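Local coordinates for cytochrome P450 268A2 Cyp268A2 (Mycobacterium marinum, PDB 6BLD), which is a haem-binding cytochrome P450 that holds protoporphyrin IX with its iron in a largely helical fold, at residues A[130-144]-A[380-393]. Numbering follows the deposited sequence.
Sequences EDSIKINAKGIVDEL and AQLRAIFGELLVQL
Val141 pushes its side chain as a knob into a hole formed by Ile385, Glu388, Leu389 and Gln392. Its two methyls divide the work: CG1, anti to the backbone N (chi1 -180°), lies 3.7 Å from CB of Gln392, while CG2 meets CB of Glu388 and CD1 of Ile385. Beyond it, CD2 of Leu144 fits against CD2 of Leu389 and CD1 of Leu393. Toward the other end the small side chains of Ala137 and Ala384 meet CB to CB at 3.9 Å, and the CA atoms of Ala137 and Ile385 come within 5.1 Å. The segment axes run broadly parallel, 8.5 Å apart at a crossing angle of -38°. In P450 nomenclature this pairs the D helix (123-147) with the L helix (375-392), which follows the haem-binding loop; with helices 160-170 (E) and 247-278 (I) they make the four-helix bundle of the P450 core. The L helix carries Gln381, whose side chain touches the haem, while helix 160-170 covers Ile133 and Ile385.

Polar groups line the other margin of the apolar seam. In a salt bridge, Arg383 NH2 donates to Glu130 OE2 at 2.8 Å, nearly straight; the acceptor lies in the guanidinium plane, yet the donor stands well above the carboxylate plane. A water gives a second bond to OE2 and bridges it to Ala380 O, and Lys134 NZ joins the network through a long ion pair. Farther along, Lys138 folds back over Glu388 in a second salt bridge, its NZ reaching OE1 at 3.0 Å on the syn side but tilted out of the carboxylate plane. Gln392 NE2 bonds to Lys138 O at 2.8 Å, with a bent angle of 136° and the donor tilted slightly from the carbonyl plane. The same carbonyl also accepts from Asp142 N of its own helix. Asp142 OD1 forms a salt bridge with Arg145 NH1.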
loop_
_atom_site.group_PDB
_atom_site.type_symbol
_atom_site.label_atom_id
_atom_site.label_comp_id
_atom_site.label_asym_id
_atom_site.label_seq_id
_atom_site.Cartn_x
_atom_site.Cartn_y
_atom_site.Cartn_z
ATOM N N GLU A 130 -14.758 11.333 -10.655
ATOM C CA GLU A 130 -14.024 12.240 -9.778
ATOM C C GLU A 130 -14.958 13.174 -9.017
ATOM O O GLU A 130 -14.644 13.574 -7.890
ATOM C CB GLU A 130 -13.009 13.048 -10.587
ATOM C CG GLU A 130 -12.052 13.862 -9.732
ATOM C CD GLU A 130 -10.837 14.337 -10.504
ATOM O OE1 GLU A 130 -10.749 14.045 -11.715
ATOM O OE2 GLU A 130 -9.970 15.003 -9.898
ATOM N N ASP A 131 -16.102 13.529 -9.605
ATOM C CA ASP A 131 -17.040 14.405 -8.911
ATOM C C ASP A 131 -17.622 13.726 -7.677
ATOM O O ASP A 131 -17.823 14.374 -6.643
ATOM C CB ASP A 131 -18.153 14.843 -9.863
ATOM C CG ASP A 131 -17.735 15.997 -10.753
ATOM O OD1 ASP A 131 -17.472 17.095 -10.218
ATOM O OD2 ASP A 131 -17.667 15.806 -11.984
ATOM N N SER A 132 -17.895 12.421 -7.762
ATOM C CA SER A 132 -18.382 11.694 -6.594
ATOM C C SER A 132 -17.318 11.609 -5.507
ATOM O O SER A 132 -17.646 11.632 -4.316
ATOM C CB SER A 132 -18.845 10.295 -6.998
ATOM O OG SER A 132 -17.740 9.448 -7.257
ATOM N N ILE A 133 -16.046 11.509 -5.897
ATOM C CA ILE A 133 -14.965 11.555 -4.918
ATOM C C ILE A 133 -14.886 12.936 -4.282
ATOM O O ILE A 133 -14.688 13.068 -3.068
ATOM C CB ILE A 133 -13.632 11.155 -5.579
ATOM C CG1 ILE A 133 -13.694 9.706 -6.066
ATOM C CG2 ILE A 133 -12.468 11.350 -4.613
ATOM C CD1 ILE A 133 -12.513 9.295 -6.918
ATOM N N LYS A 134 -15.053 13.988 -5.089
ATOM C CA LYS A 134 -15.055 15.344 -4.551
ATOM C C LYS A 134 -16.247 15.570 -3.629
ATOM O O LYS A 134 -16.134 16.269 -2.616
ATOM C CB LYS A 134 -15.064 16.360 -5.693
ATOM C CG LYS A 134 -13.770 16.423 -6.490
ATOM C CD LYS A 134 -13.913 17.354 -7.682
ATOM C CE LYS A 134 -12.563 17.688 -8.294
ATOM N NZ LYS A 134 -12.642 17.799 -9.777
ATOM N N ILE A 135 -17.398 14.986 -3.965
ATOM C CA ILE A 135 -18.583 15.149 -3.129
ATOM C C ILE A 135 -18.420 14.386 -1.820
ATOM O O ILE A 135 -18.841 14.854 -0.755
ATOM C CB ILE A 135 -19.841 14.714 -3.907
ATOM C CG1 ILE A 135 -20.206 15.772 -4.953
ATOM C CG2 ILE A 135 -21.017 14.484 -2.968
ATOM C CD1 ILE A 135 -20.943 15.220 -6.157
ATOM N N ASN A 136 -17.791 13.209 -1.869
ATOM C CA ASN A 136 -17.512 12.472 -0.640
ATOM C C ASN A 136 -16.475 13.196 0.211
ATOM O O ASN A 136 -16.603 13.253 1.440
ATOM C CB ASN A 136 -17.046 11.054 -0.967
ATOM C CG ASN A 136 -18.201 10.098 -1.193
ATOM O OD1 ASN A 136 -19.280 10.269 -0.628
ATOM N ND2 ASN A 136 -17.977 9.080 -2.019
ATOM N N ALA A 137 -15.446 13.761 -0.425
ATOM C CA ALA A 137 -14.416 14.480 0.319
ATOM C C ALA A 137 -14.993 15.700 1.026
ATOM O O ALA A 137 -14.625 15.997 2.169
ATOM C CB ALA A 137 -13.282 14.893 -0.618
ATOM N N LYS A 138 -15.900 16.417 0.366
ATOM C CA LYS A 138 -16.499 17.597 0.980
ATOM C C LYS A 138 -17.328 17.231 2.206
ATOM O O LYS A 138 -17.237 17.894 3.245
ATOM C CB LYS A 138 -17.364 18.321 -0.047
ATOM C CG LYS A 138 -17.347 19.821 0.055
ATOM C CD LYS A 138 -17.894 20.446 -1.209
ATOM C CE LYS A 138 -16.887 21.452 -1.717
ATOM N NZ LYS A 138 -16.705 22.513 -0.666
ATOM N N GLY A 139 -18.158 16.193 2.096
ATOM C CA GLY A 139 -18.973 15.786 3.226
ATOM C C GLY A 139 -18.164 15.206 4.368
ATOM O O GLY A 139 -18.538 15.361 5.535
ATOM N N ILE A 140 -17.056 14.531 4.057
ATOM C CA ILE A 140 -16.220 13.954 5.106
ATOM C C ILE A 140 -15.551 15.056 5.918
ATOM O O ILE A 140 -15.556 15.029 7.155
ATOM C CB ILE A 140 -15.188 12.986 4.498
ATOM C CG1 ILE A 140 -15.852 11.649 4.167
ATOM C CG2 ILE A 140 -14.021 12.773 5.449
ATOM C CD1 ILE A 140 -15.161 10.876 3.069
ATOM N N VAL A 141 -14.969 16.047 5.236
ATOM C CA VAL A 141 -14.350 17.163 5.944
ATOM C C VAL A 141 -15.404 17.983 6.678
ATOM O O VAL A 141 -15.136 18.531 7.755
ATOM C CB VAL A 141 -13.533 18.029 4.967
ATOM C CG1 VAL A 141 -12.883 19.195 5.694
ATOM C CG2 VAL A 141 -12.477 17.184 4.271
ATOM N N ASP A 142 -16.615 18.072 6.122
ATOM C CA ASP A 142 -17.700 18.759 6.813
ATOM C C ASP A 142 -18.064 18.040 8.105
ATOM O O ASP A 142 -18.210 18.667 9.161
ATOM C CB ASP A 142 -18.918 18.870 5.894
ATOM C CG ASP A 142 -20.075 19.603 6.545
ATOM O OD1 ASP A 142 -19.864 20.731 7.036
ATOM O OD2 ASP A 142 -21.196 19.052 6.566
ATOM N N GLU A 143 -18.215 16.714 8.042
ATOM C CA GLU A 143 -18.500 15.944 9.249
ATOM C C GLU A 143 -17.339 15.998 10.234
ATOM O O GLU A 143 -17.559 15.967 11.449
ATOM C CB GLU A 143 -18.822 14.494 8.887
ATOM C CG GLU A 143 -20.142 14.313 8.157
ATOM C CD GLU A 143 -20.161 13.068 7.292
ATOM O OE1 GLU A 143 -20.733 13.121 6.183
ATOM O OE2 GLU A 143 -19.603 12.035 7.720
ATOM N N LEU A 144 -16.105 16.073 9.732
ATOM C CA LEU A 144 -14.957 16.236 10.617
ATOM C C LEU A 144 -15.014 17.573 11.344
ATOM O O LEU A 144 -14.700 17.656 12.538
ATOM C CB LEU A 144 -13.658 16.117 9.819
ATOM C CG LEU A 144 -12.375 16.549 10.531
ATOM C CD1 LEU A 144 -12.004 15.554 11.618
ATOM C CD2 LEU A 144 -11.231 16.718 9.543
ATOM N N ALA A 380 -6.593 10.982 -7.425
ATOM C CA ALA A 380 -7.837 11.746 -7.397
ATOM C C ALA A 380 -8.360 11.897 -5.976
ATOM O O ALA A 380 -8.919 12.941 -5.618
ATOM C CB ALA A 380 -8.884 11.080 -8.290
ATOM N N GLN A 381 -8.182 10.866 -5.146
ATOM C CA GLN A 381 -8.637 10.949 -3.760
ATOM C C GLN A 381 -7.804 11.943 -2.959
ATOM O O GLN A 381 -8.349 12.715 -2.161
ATOM C CB GLN A 381 -8.591 9.566 -3.111
ATOM C CG GLN A 381 -9.601 8.584 -3.675
ATOM C CD GLN A 381 -9.651 7.295 -2.883
ATOM O OE1 GLN A 381 -9.789 7.308 -1.660
ATOM N NE2 GLN A 381 -9.535 6.171 -3.579
ATOM N N LEU A 382 -6.482 11.942 -3.166
ATOM C CA LEU A 382 -5.607 12.838 -2.414
ATOM C C LEU A 382 -5.805 14.287 -2.831
ATOM O O LEU A 382 -5.755 15.190 -1.991
ATOM C CB LEU A 382 -4.147 12.425 -2.584
ATOM C CG LEU A 382 -3.846 10.953 -2.304
ATOM C CD1 LEU A 382 -2.479 10.556 -2.844
ATOM C CD2 LEU A 382 -3.966 10.661 -0.814
ATOM N N ARG A 383 -6.009 14.535 -4.123
ATOM C CA ARG A 383 -6.313 15.889 -4.574
ATOM C C ARG A 383 -7.612 16.397 -3.959
ATOM O O ARG A 383 -7.712 17.569 -3.571
ATOM C CB ARG A 383 -6.394 15.926 -6.105
ATOM C CG ARG A 383 -5.065 15.706 -6.818
ATOM C CD ARG A 383 -5.169 16.072 -8.297
ATOM N NE ARG A 383 -6.342 15.471 -8.927
ATOM C CZ ARG A 383 -6.321 14.332 -9.612
ATOM N NH1 ARG A 383 -5.186 13.663 -9.760
ATOM N NH2 ARG A 383 -7.439 13.861 -10.148
ATOM N N ALA A 384 -8.618 15.528 -3.858
ATOM C CA ALA A 384 -9.926 15.955 -3.379
ATOM C C ALA A 384 -9.939 16.176 -1.871
ATOM O O ALA A 384 -10.495 17.172 -1.397
ATOM C CB ALA A 384 -10.988 14.928 -3.773
ATOM N N ILE A 385 -9.335 15.265 -1.102
ATOM C CA ILE A 385 -9.423 15.361 0.353
ATOM C C ILE A 385 -8.558 16.503 0.876
ATOM O O ILE A 385 -8.930 17.190 1.835
ATOM C CB ILE A 385 -9.058 14.014 1.007
ATOM C CG1 ILE A 385 -9.444 14.017 2.489
ATOM C CG2 ILE A 385 -7.578 13.689 0.830
ATOM C CD1 ILE A 385 -10.935 14.101 2.729
ATOM N N PHE A 386 -7.401 16.739 0.254
ATOM C CA PHE A 386 -6.538 17.817 0.718
ATOM C C PHE A 386 -7.020 19.175 0.228
ATOM O O PHE A 386 -6.752 20.192 0.876
ATOM C CB PHE A 386 -5.095 17.565 0.282
ATOM C CG PHE A 386 -4.372 16.574 1.151
ATOM C CD1 PHE A 386 -3.995 16.911 2.440
ATOM C CD2 PHE A 386 -4.088 15.301 0.685
ATOM C CE1 PHE A 386 -3.337 16.000 3.246
ATOM C CE2 PHE A 386 -3.432 14.386 1.487
ATOM C CZ PHE A 386 -3.057 14.735 2.768
ATOM N N GLY A 387 -7.731 19.212 -0.898
ATOM C CA GLY A 387 -8.356 20.455 -1.316
ATOM C C GLY A 387 -9.519 20.838 -0.423
ATOM O O GLY A 387 -9.729 22.018 -0.132
ATOM N N GLU A 388 -10.288 19.845 0.033
ATOM C CA GLU A 388 -11.410 20.126 0.921
ATOM C C GLU A 388 -10.944 20.479 2.325
ATOM O O GLU A 388 -11.575 21.303 2.996
ATOM C CB GLU A 388 -12.365 18.934 0.964
ATOM C CG GLU A 388 -13.234 18.801 -0.269
ATOM C CD GLU A 388 -13.883 20.114 -0.663
ATOM O OE1 GLU A 388 -14.356 20.845 0.235
ATOM O OE2 GLU A 388 -13.914 20.420 -1.872
ATOM N N LEU A 389 -9.852 19.864 2.789
ATOM C CA LEU A 389 -9.296 20.240 4.082
ATOM C C LEU A 389 -8.809 21.682 4.073
ATOM O O LEU A 389 -8.841 22.355 5.110
ATOM C CB LEU A 389 -8.156 19.294 4.466
ATOM C CG LEU A 389 -8.562 17.891 4.923
ATOM C CD1 LEU A 389 -7.359 16.957 4.932
ATOM C CD2 LEU A 389 -9.226 17.931 6.291
ATOM N N LEU A 390 -8.364 22.176 2.918
ATOM C CA LEU A 390 -7.957 23.571 2.811
ATOM C C LEU A 390 -9.144 24.492 2.556
ATOM O O LEU A 390 -9.093 25.674 2.912
ATOM C CB LEU A 390 -6.916 23.730 1.703
ATOM C CG LEU A 390 -5.566 23.052 1.947
ATOM C CD1 LEU A 390 -4.516 23.571 0.976
ATOM C CD2 LEU A 390 -5.114 23.250 3.383
ATOM N N VAL A 391 -10.212 23.976 1.947
ATOM C CA VAL A 391 -11.400 24.791 1.713
ATOM C C VAL A 391 -12.157 25.013 3.017
ATOM O O VAL A 391 -12.553 26.139 3.341
ATOM C CB VAL A 391 -12.296 24.139 0.643
ATOM C CG1 VAL A 391 -13.753 24.550 0.832
ATOM C CG2 VAL A 391 -11.816 24.511 -0.750
ATOM N N GLN A 392 -12.353 23.949 3.795
ATOM C CA GLN A 392 -13.220 24.009 4.965
ATOM C C GLN A 392 -12.462 24.309 6.254
ATOM O O GLN A 392 -12.952 25.075 7.093
ATOM C CB GLN A 392 -13.988 22.692 5.112
ATOM C CG GLN A 392 -14.727 22.267 3.852
ATOM C CD GLN A 392 -15.886 21.335 4.144
ATOM O OE1 GLN A 392 -16.473 21.376 5.225
ATOM N NE2 GLN A 392 -16.222 20.486 3.180
ATOM N N LEU A 393 -11.276 23.721 6.436
ATOM C CA LEU A 393 -10.508 23.839 7.675
ATOM C C LEU A 393 -9.124 24.395 7.367
ATOM O O LEU A 393 -8.127 23.656 7.387
ATOM C CB LEU A 393 -10.413 22.492 8.390
ATOM C CG LEU A 393 -11.786 21.928 8.758
ATOM C CD1 LEU A 393 -11.676 20.633 9.547
ATOM C CD2 LEU A 393 -12.552 22.978 9.539
HETATM O O HOH W 1 -10.226 14.759 -7.179
#